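Local coordinates for protein S-adenosylmethionine-dependent methyltransferase (Clostridium acetobutylicum, PDB 1Y8C) that probably transfers a methyl group from S-adenosylmethionine to an acceptor, as expected of a Rossmann-like methyltransferase, at residues 13-18 and 107-112; 4-9 and 194-199; 139-144 and 224-229. All coordinates share one frame; numbering follows the deposited sequence.

Contact 1: residues 13-18 and 107-112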
loop_
_atom_site.group_PDB
_atom_site.type_symbol
_atom_site.label_atom_id
_atom_site.label_comp_id
_atom_site.label_asym_id
_atom_site.label_seq_id
_atom_site.Cartn_x
_atom_site.Cartn_y
_atom_site.Cartn_z
ATOM N N LEU A 13 -2.433 14.888 -1.237
ATOM C CA LEU A 13 -1.706 15.876 -0.471
ATOM C C LEU A 13 -0.594 15.305 0.407
ATOM O O LEU A 13 0.530 15.813 0.402
ATOM C CB LEU A 13 -2.682 16.698 0.376
ATOM C CG LEU A 13 -3.823 17.388 -0.390
ATOM C CD1 LEU A 13 -4.710 18.143 0.588
ATOM C CD2 LEU A 13 -3.269 18.339 -1.440
ATOM N N ILE A 14 -0.883 14.245 1.151
ATOM C CA ILE A 14 0.131 13.676 2.028
ATOM C C ILE A 14 1.143 12.809 1.281
ATOM O O ILE A 14 2.351 13.025 1.396
ATOM C CB ILE A 14 -0.519 12.856 3.159
ATOM C CG1 ILE A 14 -1.651 13.663 3.807
ATOM C CG2 ILE A 14 0.522 12.498 4.194
ATOM C CD1 ILE A 14 -1.246 15.046 4.294
ATOM N N ARG A 15 0.653 11.833 0.518
ATOM C CA ARG A 15 1.531 10.949 -0.256
ATOM C C ARG A 15 2.225 11.742 -1.376
ATOM O O ARG A 15 3.448 11.695 -1.513
ATOM C CB ARG A 15 0.721 9.778 -0.837
ATOM C CG ARG A 15 0.047 8.910 0.225
ATOM C CD ARG A 15 0.223 7.425 -0.060
ATOM N NE ARG A 15 0.396 6.647 1.167
ATOM C CZ ARG A 15 -0.575 6.363 2.032
ATOM N NH1 ARG A 15 -1.810 6.785 1.814
ATOM N NH2 ARG A 15 -0.310 5.661 3.124
ATOM N N ALA A 16 1.427 12.460 -2.167
ATOM C CA ALA A 16 1.913 13.307 -3.256
ATOM C C ALA A 16 2.555 12.636 -4.474
ATOM O O ALA A 16 2.694 13.267 -5.526
ATOM C CB ALA A 16 2.874 14.371 -2.695
ATOM N N ASP A 17 2.960 11.379 -4.353
ATOM C CA ASP A 17 3.584 10.712 -5.490
ATOM C C ASP A 17 2.815 9.461 -5.914
ATOM O O ASP A 17 3.401 8.463 -6.330
ATOM C CB ASP A 17 5.037 10.354 -5.149
ATOM C CG ASP A 17 5.146 9.255 -4.097
ATOM O OD1 ASP A 17 4.356 9.250 -3.133
ATOM O OD2 ASP A 17 6.041 8.404 -4.237
ATOM N N VAL A 18 1.494 9.536 -5.832
ATOM C CA VAL A 18 0.653 8.413 -6.185
ATOM C C VAL A 18 -0.186 8.632 -7.432
ATOM O O VAL A 18 -0.866 9.643 -7.561
ATOM C CB VAL A 18 -0.297 8.078 -5.031
ATOM C CG1 VAL A 18 -1.109 6.846 -5.372
ATOM C CG2 VAL A 18 0.492 7.877 -3.754
ATOM N N CYS A 107 0.334 -5.019 -2.415
ATOM C CA CYS A 107 0.250 -4.320 -1.149
ATOM C C CYS A 107 1.002 -3.031 -1.394
ATOM O O CYS A 107 2.233 -2.980 -1.311
ATOM C CB CYS A 107 0.900 -5.132 -0.042
ATOM S SG CYS A 107 0.700 -4.361 1.546
ATOM N N CYS A 108 0.239 -1.995 -1.710
ATOM C CA CYS A 108 0.804 -0.695 -2.043
ATOM C C CYS A 108 0.580 0.415 -1.007
ATOM O O CYS A 108 0.163 0.151 0.127
ATOM C CB CYS A 108 0.236 -0.271 -3.401
ATOM S SG CYS A 108 0.335 -1.615 -4.652
ATOM N N LEU A 109 0.880 1.652 -1.408
ATOM C CA LEU A 109 0.702 2.828 -0.560
ATOM C C LEU A 109 1.393 2.705 0.785
ATOM O O LEU A 109 0.803 2.995 1.824
ATOM C CB LEU A 109 -0.786 3.087 -0.340
ATOM C CG LEU A 109 -1.588 3.384 -1.611
ATOM C CD1 LEU A 109 -3.067 3.470 -1.287
ATOM C CD2 LEU A 109 -1.087 4.700 -2.219
ATOM N N ASP A 110 2.650 2.285 0.752
ATOM C CA ASP A 110 3.465 2.112 1.951
ATOM C C ASP A 110 2.801 1.402 3.130
ATOM O O ASP A 110 3.163 1.646 4.284
ATOM C CB ASP A 110 4.077 3.463 2.416
ATOM C CG ASP A 110 3.096 4.638 2.343
ATOM O OD1 ASP A 110 2.835 5.137 1.233
ATOM O OD2 ASP A 110 2.590 5.077 3.395
ATOM N N SER A 111 1.859 0.500 2.859
ATOM C CA SER A 111 1.204 -0.215 3.959
ATOM C C SER A 111 2.187 -1.055 4.758
ATOM O O SER A 111 2.085 -1.157 5.972
ATOM C CB SER A 111 0.069 -1.089 3.434
ATOM O OG SER A 111 -1.044 -0.277 3.087
ATOM N N THR A 112 3.145 -1.647 4.065
ATOM C CA THR A 112 4.167 -2.452 4.704
ATOM C C THR A 112 4.887 -1.671 5.816
ATOM O O THR A 112 5.299 -2.257 6.812
ATOM C CB THR A 112 5.197 -2.943 3.651
ATOM O OG1 THR A 112 4.536 -3.807 2.717
ATOM C CG2 THR A 112 6.361 -3.691 4.303
#

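Contact 2: residues 4-9 and 194-199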
loop_
_atom_site.group_PDB
_atom_site.type_symbol
_atom_site.label_atom_id
_atom_site.label_comp_id
_atom_site.label_asym_id
_atom_site.label_seq_id
_atom_site.Cartn_x
_atom_site.Cartn_y
_atom_site.Cartn_z
ATOM N N ASN A 4 -14.194 7.981 0.993
ATOM C CA ASN A 4 -13.513 7.714 -0.265
ATOM C C ASN A 4 -12.920 9.037 -0.767
ATOM O O ASN A 4 -11.785 9.076 -1.242
ATOM C CB ASN A 4 -14.501 7.129 -1.289
ATOM C CG ASN A 4 -13.874 6.922 -2.666
ATOM O OD1 ASN A 4 -12.810 6.309 -2.799
ATOM N ND2 ASN A 4 -14.544 7.423 -3.700
ATOM N N LYS A 5 -13.687 10.118 -0.636
ATOM C CA LYS A 5 -13.236 11.438 -1.069
ATOM C C LYS A 5 -12.005 11.817 -0.260
ATOM O O LYS A 5 -10.990 12.254 -0.804
ATOM C CB LYS A 5 -14.335 12.479 -0.834
ATOM C CG LYS A 5 -14.063 13.852 -1.444
ATOM C CD LYS A 5 -14.990 14.915 -0.847
ATOM C CE LYS A 5 -14.694 15.108 0.650
ATOM N NZ LYS A 5 -15.661 15.986 1.376
ATOM N N PHE A 6 -12.110 11.644 1.051
ATOM C CA PHE A 6 -11.019 11.958 1.959
ATOM C C PHE A 6 -9.766 11.149 1.591
ATOM O O PHE A 6 -8.644 11.665 1.632
ATOM C CB PHE A 6 -11.441 11.660 3.403
ATOM C CG PHE A 6 -10.368 11.948 4.410
ATOM C CD1 PHE A 6 -9.968 13.256 4.668
ATOM C CD2 PHE A 6 -9.706 10.907 5.052
ATOM C CE1 PHE A 6 -8.921 13.517 5.546
ATOM C CE2 PHE A 6 -8.662 11.160 5.927
ATOM C CZ PHE A 6 -8.266 12.467 6.175
ATOM N N ALA A 7 -9.961 9.884 1.232
ATOM C CA ALA A 7 -8.845 9.027 0.846
ATOM C C ALA A 7 -8.083 9.627 -0.345
ATOM O O ALA A 7 -6.851 9.548 -0.410
ATOM C CB ALA A 7 -9.355 7.628 0.492
ATOM N N HIS A 8 -8.817 10.208 -1.292
ATOM C CA HIS A 8 -8.191 10.821 -2.459
ATOM C C HIS A 8 -7.410 12.038 -1.997
ATOM O O HIS A 8 -6.256 12.232 -2.378
ATOM C CB HIS A 8 -9.246 11.240 -3.489
ATOM C CG HIS A 8 -9.921 10.086 -4.167
ATOM N ND1 HIS A 8 -9.239 9.182 -4.953
ATOM C CD2 HIS A 8 -11.214 9.685 -4.174
ATOM C CE1 HIS A 8 -10.081 8.275 -5.414
ATOM N NE2 HIS A 8 -11.288 8.558 -4.955
ATOM N N ILE A 9 -8.045 12.855 -1.165
ATOM C CA ILE A 9 -7.393 14.046 -0.651
ATOM C C ILE A 9 -6.070 13.666 0.009
ATOM O O ILE A 9 -5.035 14.267 -0.268
ATOM C CB ILE A 9 -8.287 14.768 0.381
ATOM C CG1 ILE A 9 -9.595 15.205 -0.290
ATOM C CG2 ILE A 9 -7.543 15.969 0.963
ATOM C CD1 ILE A 9 -10.623 15.785 0.660
ATOM N N PHE A 194 -10.797 15.855 10.782
ATOM C CA PHE A 194 -10.275 14.507 10.578
ATOM C C PHE A 194 -8.894 14.374 11.202
ATOM O O PHE A 194 -7.918 14.837 10.627
ATOM C CB PHE A 194 -10.123 14.174 9.089
ATOM C CG PHE A 194 -11.412 13.940 8.370
ATOM C CD1 PHE A 194 -12.201 15.011 7.961
ATOM C CD2 PHE A 194 -11.833 12.644 8.083
ATOM C CE1 PHE A 194 -13.388 14.795 7.269
ATOM C CE2 PHE A 194 -13.019 12.418 7.394
ATOM C CZ PHE A 194 -13.801 13.495 6.986
ATOM N N ASP A 195 -8.797 13.741 12.364
ATOM C CA ASP A 195 -7.497 13.565 12.999
ATOM C C ASP A 195 -6.891 12.215 12.643
ATOM O O ASP A 195 -7.410 11.189 13.054
ATOM C CB ASP A 195 -7.624 13.667 14.518
ATOM C CG ASP A 195 -8.118 15.022 14.970
ATOM O OD1 ASP A 195 -7.604 16.040 14.455
ATOM O OD2 ASP A 195 -9.008 15.072 15.851
ATOM N N GLU A 196 -5.798 12.211 11.886
ATOM C CA GLU A 196 -5.139 10.960 11.511
ATOM C C GLU A 196 -3.793 10.857 12.205
ATOM O O GLU A 196 -3.005 11.804 12.205
ATOM C CB GLU A 196 -4.914 10.884 10.000
ATOM C CG GLU A 196 -6.188 10.879 9.154
ATOM C CD GLU A 196 -6.905 9.535 9.130
ATOM O OE1 GLU A 196 -6.323 8.559 8.607
ATOM O OE2 GLU A 196 -8.051 9.461 9.627
ATOM N N GLU A 197 -3.531 9.702 12.800
ATOM C CA GLU A 197 -2.275 9.465 13.489
ATOM C C GLU A 197 -1.740 8.099 13.090
ATOM O O GLU A 197 -2.288 7.069 13.476
ATOM C CB GLU A 197 -2.491 9.542 14.998
ATOM C CG GLU A 197 -1.255 9.215 15.812
ATOM C CD GLU A 197 -1.423 9.521 17.296
ATOM O OE1 GLU A 197 -0.574 9.051 18.096
ATOM O OE2 GLU A 197 -2.391 10.237 17.663
ATOM N N HIS A 198 -0.672 8.091 12.305
ATOM C CA HIS A 198 -0.092 6.836 11.854
ATOM C C HIS A 198 1.372 6.732 12.276
ATOM O O HIS A 198 2.024 7.735 12.562
ATOM C CB HIS A 198 -0.214 6.723 10.329
ATOM C CG HIS A 198 -1.613 6.886 9.821
ATOM N ND1 HIS A 198 -1.921 7.653 8.717
ATOM C CD2 HIS A 198 -2.789 6.386 10.270
ATOM C CE1 HIS A 198 -3.224 7.619 8.508
ATOM N NE2 HIS A 198 -3.776 6.858 9.436
ATOM N N GLU A 199 1.878 5.506 12.299
ATOM C CA GLU A 199 3.252 5.247 12.680
ATOM C C GLU A 199 3.858 4.323 11.635
ATOM O O GLU A 199 3.297 3.268 11.343
ATOM C CB GLU A 199 3.251 4.582 14.041
ATOM C CG GLU A 199 4.504 4.739 14.848
ATOM C CD GLU A 199 4.228 4.479 16.321
ATOM O OE1 GLU A 199 3.756 3.363 16.646
ATOM O OE2 GLU A 199 4.478 5.386 17.148
#

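Contact 3: residues 139-144 and 224-229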
loop_
_atom_site.group_PDB
_atom_site.type_symbol
_atom_site.label_atom_id
_atom_site.label_comp_id
_atom_site.label_asym_id
_atom_site.label_seq_id
_atom_site.Cartn_x
_atom_site.Cartn_y
_atom_site.Cartn_z
ATOM N N ILE A 139 3.803 -8.016 -5.459
ATOM C CA ILE A 139 4.263 -6.641 -5.626
ATOM C C ILE A 139 3.841 -5.737 -4.462
ATOM O O ILE A 139 2.662 -5.669 -4.111
ATOM C CB ILE A 139 3.724 -6.062 -6.966
ATOM C CG1 ILE A 139 4.231 -6.919 -8.125
ATOM C CG2 ILE A 139 4.164 -4.632 -7.144
ATOM C CD1 ILE A 139 3.759 -6.474 -9.494
ATOM N N PHE A 140 4.807 -5.050 -3.861
ATOM C CA PHE A 140 4.520 -4.152 -2.746
ATOM C C PHE A 140 5.528 -3.012 -2.723
ATOM O O PHE A 140 6.623 -3.137 -3.270
ATOM C CB PHE A 140 4.587 -4.912 -1.420
ATOM C CG PHE A 140 5.985 -5.292 -1.000
ATOM C CD1 PHE A 140 6.691 -4.515 -0.089
ATOM C CD2 PHE A 140 6.592 -6.442 -1.499
ATOM C CE1 PHE A 140 7.976 -4.882 0.320
ATOM C CE2 PHE A 140 7.888 -6.815 -1.089
ATOM C CZ PHE A 140 8.577 -6.035 -0.181
ATOM N N ASP A 141 5.168 -1.897 -2.096
ATOM C CA ASP A 141 6.097 -0.783 -2.017
ATOM C C ASP A 141 6.253 -0.316 -0.596
ATOM O O ASP A 141 5.440 -0.631 0.268
ATOM C CB ASP A 141 5.628 0.390 -2.875
ATOM C CG ASP A 141 4.383 1.054 -2.328
ATOM O OD1 ASP A 141 4.462 1.720 -1.271
ATOM O OD2 ASP A 141 3.319 0.907 -2.961
ATOM N N ILE A 142 7.312 0.444 -0.361
ATOM C CA ILE A 142 7.566 0.987 0.957
ATOM C C ILE A 142 8.146 2.378 0.809
ATOM O O ILE A 142 8.652 2.746 -0.255
ATOM C CB ILE A 142 8.585 0.143 1.737
ATOM C CG1 ILE A 142 9.970 0.269 1.091
ATOM C CG2 ILE A 142 8.121 -1.309 1.789
ATOM C CD1 ILE A 142 11.087 -0.371 1.896
ATOM N N ASN A 143 8.040 3.164 1.871
ATOM C CA ASN A 143 8.627 4.484 1.850
ATOM C C ASN A 143 10.059 4.152 2.198
ATOM O O ASN A 143 10.318 3.296 3.053
ATOM C CB ASN A 143 8.003 5.399 2.898
ATOM C CG ASN A 143 6.751 6.100 2.384
ATOM O OD1 ASN A 143 6.710 6.563 1.246
ATOM N ND2 ASN A 143 5.731 6.193 3.226
ATOM N N SER A 144 10.986 4.797 1.503
ATOM C CA SER A 144 12.401 4.546 1.706
ATOM C C SER A 144 12.856 5.044 3.061
ATOM O O SER A 144 12.215 5.893 3.683
ATOM C CB SER A 144 13.206 5.241 0.631
ATOM O OG SER A 144 13.096 6.639 0.784
ATOM N N ASP A 224 12.369 2.058 -8.709
ATOM C CA ASP A 224 11.983 3.322 -8.101
ATOM C C ASP A 224 10.538 3.677 -8.412
ATOM O O ASP A 224 10.161 3.873 -9.564
ATOM C CB ASP A 224 12.890 4.446 -8.599
ATOM C CG ASP A 224 12.681 5.747 -7.843
ATOM O OD1 ASP A 224 11.517 6.191 -7.692
ATOM O OD2 ASP A 224 13.695 6.342 -7.408
ATOM N N CYS A 225 9.739 3.759 -7.360
ATOM C CA CYS A 225 8.338 4.113 -7.458
ATOM C C CYS A 225 7.610 3.719 -8.742
ATOM O O CYS A 225 7.315 4.565 -9.584
ATOM C CB CYS A 225 8.192 5.607 -7.232
ATOM S SG CYS A 225 6.498 6.134 -6.978
ATOM N N TYR A 226 7.312 2.427 -8.858
ATOM C CA TYR A 226 6.587 1.841 -9.989
ATOM C C TYR A 226 7.015 2.282 -11.397
ATOM O O TYR A 226 6.231 2.835 -12.165
ATOM C CB TYR A 226 5.077 2.072 -9.800
ATOM C CG TYR A 226 4.517 1.429 -8.545
ATOM C CD1 TYR A 226 4.647 2.050 -7.297
ATOM C CD2 TYR A 226 3.906 0.174 -8.596
ATOM C CE1 TYR A 226 4.188 1.434 -6.130
ATOM C CE2 TYR A 226 3.450 -0.455 -7.437
ATOM C CZ TYR A 226 3.593 0.171 -6.208
ATOM O OH TYR A 226 3.178 -0.484 -5.064
ATOM N N SER A 227 8.263 2.001 -11.738
ATOM C CA SER A 227 8.789 2.342 -13.043
ATOM C C SER A 227 10.068 1.547 -13.221
ATOM O O SER A 227 10.577 0.951 -12.270
ATOM C CB SER A 227 9.096 3.840 -13.128
ATOM O OG SER A 227 10.255 4.166 -12.373
ATOM N N ASN A 228 10.591 1.543 -14.440
ATOM C CA ASN A 228 11.817 0.817 -14.728
ATOM C C ASN A 228 13.034 1.470 -14.091
ATOM O O ASN A 228 14.070 0.832 -13.959
ATOM C CB ASN A 228 12.031 0.734 -16.234
ATOM C CG ASN A 228 11.001 -0.138 -16.922
ATOM O OD1 ASN A 228 10.719 0.042 -18.109
ATOM N ND2 ASN A 228 10.446 -1.100 -16.187
ATOM N N LYS A 229 12.920 2.735 -13.701
ATOM C CA LYS A 229 14.057 3.416 -13.094
ATOM C C LYS A 229 14.615 2.620 -11.925
ATOM O O LYS A 229 13.870 1.989 -11.171
ATOM C CB LYS A 229 13.672 4.813 -12.608
ATOM C CG LYS A 229 13.183 5.768 -13.692
ATOM C CD LYS A 229 12.890 7.155 -13.099
ATOM C CE LYS A 229 11.685 7.131 -12.149
ATOM N NZ LYS A 229 11.548 8.387 -11.350
#

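Contact 1: residues 13-18 and 107-112
R15, in the last turn of helix 3-15, reaches across to D110 in the loop that follows strand 104-107, the fourth strand in chain order of the Rossmann-like methyltransferase sheet. The grip is side-on and two-pronged: NE of R15 lies 2.9 Å from OD1 of D110, and NH2 of R15 lies 3.0 Å from OD2 of D110, the latter nearly straight at 167°. The guanidinium and carboxylate planes are nonetheless 42° apart. OD1 is met on its syn side, whereas NH2 approaches OD2 from above the carboxylate plane.

L109 covers one face of the guanidinium, its CB 4.0 Å above the plane and over the centre. Its CD2 continues past CD of R15 to meet V18 CG1 at 3.8 Å, with W23 of helix 20-32 packing on both L109 and V18. Bends at chi2 (-135°) and chi3 turn the R15 chain so that NE and NH2 face D110.

A second shell fixes the partners. NH1 of R15 is tied by a salt bridge to D11 one turn back, and R237 binds OD1 of D110, which would partly offset the negative charge gathered here, including E200 close to OD2. The backbone N of D110 is hydrogen-bonded to OD1 of D141. The loop itself folds as a type I' turn from C108 to S111, closed by S111 N on C108 O at 3.2 Å.

Contact 2: residues 4-9 and 194-199
F6 on helix 3-15 meets F194 on strand 191-201 in an offset stack, with ring centroids 4.3 Å apart and planes only 12° from parallel. The side chain of F6 leaves the helix with CG anti to the backbone N (chi1 180°), and its CA-CB bond points at the strand. Beyond CB, CG lies 4.0 Å from CD2 of F194, just beyond the rim of the partner ring. CD1 is next and lies over the F194 face, displaced toward its rim. CD2 of F6 also faces CD2 of F194, the atom that sits over the centre of the F6 ring. CE1 makes the closest approach, 3.8 Å to CG of F194, and is equally near CB. At the tip, CZ touches F194 CB and then passes to the next inward-facing residue of the strand, meeting CG of E196 at 4.0 Å. CE2, on the other flank, faces the carboxyl carbon of E196.

The two phenylalanines run past each other in opposite directions, the outer F6 ring against the root of F194. E196 is bent at chi2, and its methylene CG comes to the rim of the F6 ring near the ring plane; its carboxylate is turned 66° from the ring. The contact is packing through carbon, burying 167 Å².

F183, on the adjoining strand 176-186, meets F6 edge-to-face and touches F194. Helix 3-15 thus lies against the four-stranded antiparallel sheet near strand 191-201, while on another side the backbone N of N4 is hydrogen-bonded to E74 and its OD1 to K78, both on helix 69-81.

Contact 3: residues 139-144 and 224-229
The phenol of Y226 and the carboxylate of D141 meet at about a right angle: the side chains cross, and their planes are 76° apart. D141 sits on strand 136-143, the fifth in chain order of the mixed Rossmann-like sheet; Y226 lies in the loop joining strands 217-224 and 237-244. OD2 of D141 comes to the edge of the tyrosine ring, in its plane, and accepts through its anti lone pair the bond from Y226 OH at 2.5 Å.

CG of D141 stands between the backbone N and carbonyl carbon (chi1 69°), and the CA-CB bond faces the loop; this brings CB beside the hydroxyl end of the ring, 3.7 Å from CE1 of Y226. Two residues earlier on the strand, CG2 of I139 approaches CE2 of the tyrosine obliquely at 4.2 Å. W23 of helix 20-32 stacks with the Y226 ring, and the backbone N of Y226 is bonded to T239. Within the loop, S227 OG donates to D224 O at 2.8 Å, in the carbonyl plane.

OD1 of D141 takes a salt bridge from R237, while OD2 has the phenol and, weakly, the backbone N-H of L109. Each oxygen of this buried group is thus engaged, the hydroxyl donating to the one not paired with R237; this would restrict rotation of the carboxylate, and the arginine would probably stabilise its negative charge.

Contacts 1 and 2 both use helix 3-15, one at its end and one near its start, but join it to different sheets: contact 1 to a loop of the Rossmann-like sheet, contact 2 to the antiparallel sheet. Contact 3 is the buried one, whereas the other two are partly buried, and contact 2 lies farthest from the chain centre. The chemistry differs: paired charges at contact 1, the most central of the three, ring stacking at contact 2, and a hydroxyl on a carboxylate at contact 3. Contacts 1 and 3 touch directly, and R237 binds an aspartate of each; contacts 2 and 3 stay about 9 Å apart at their nearest atoms.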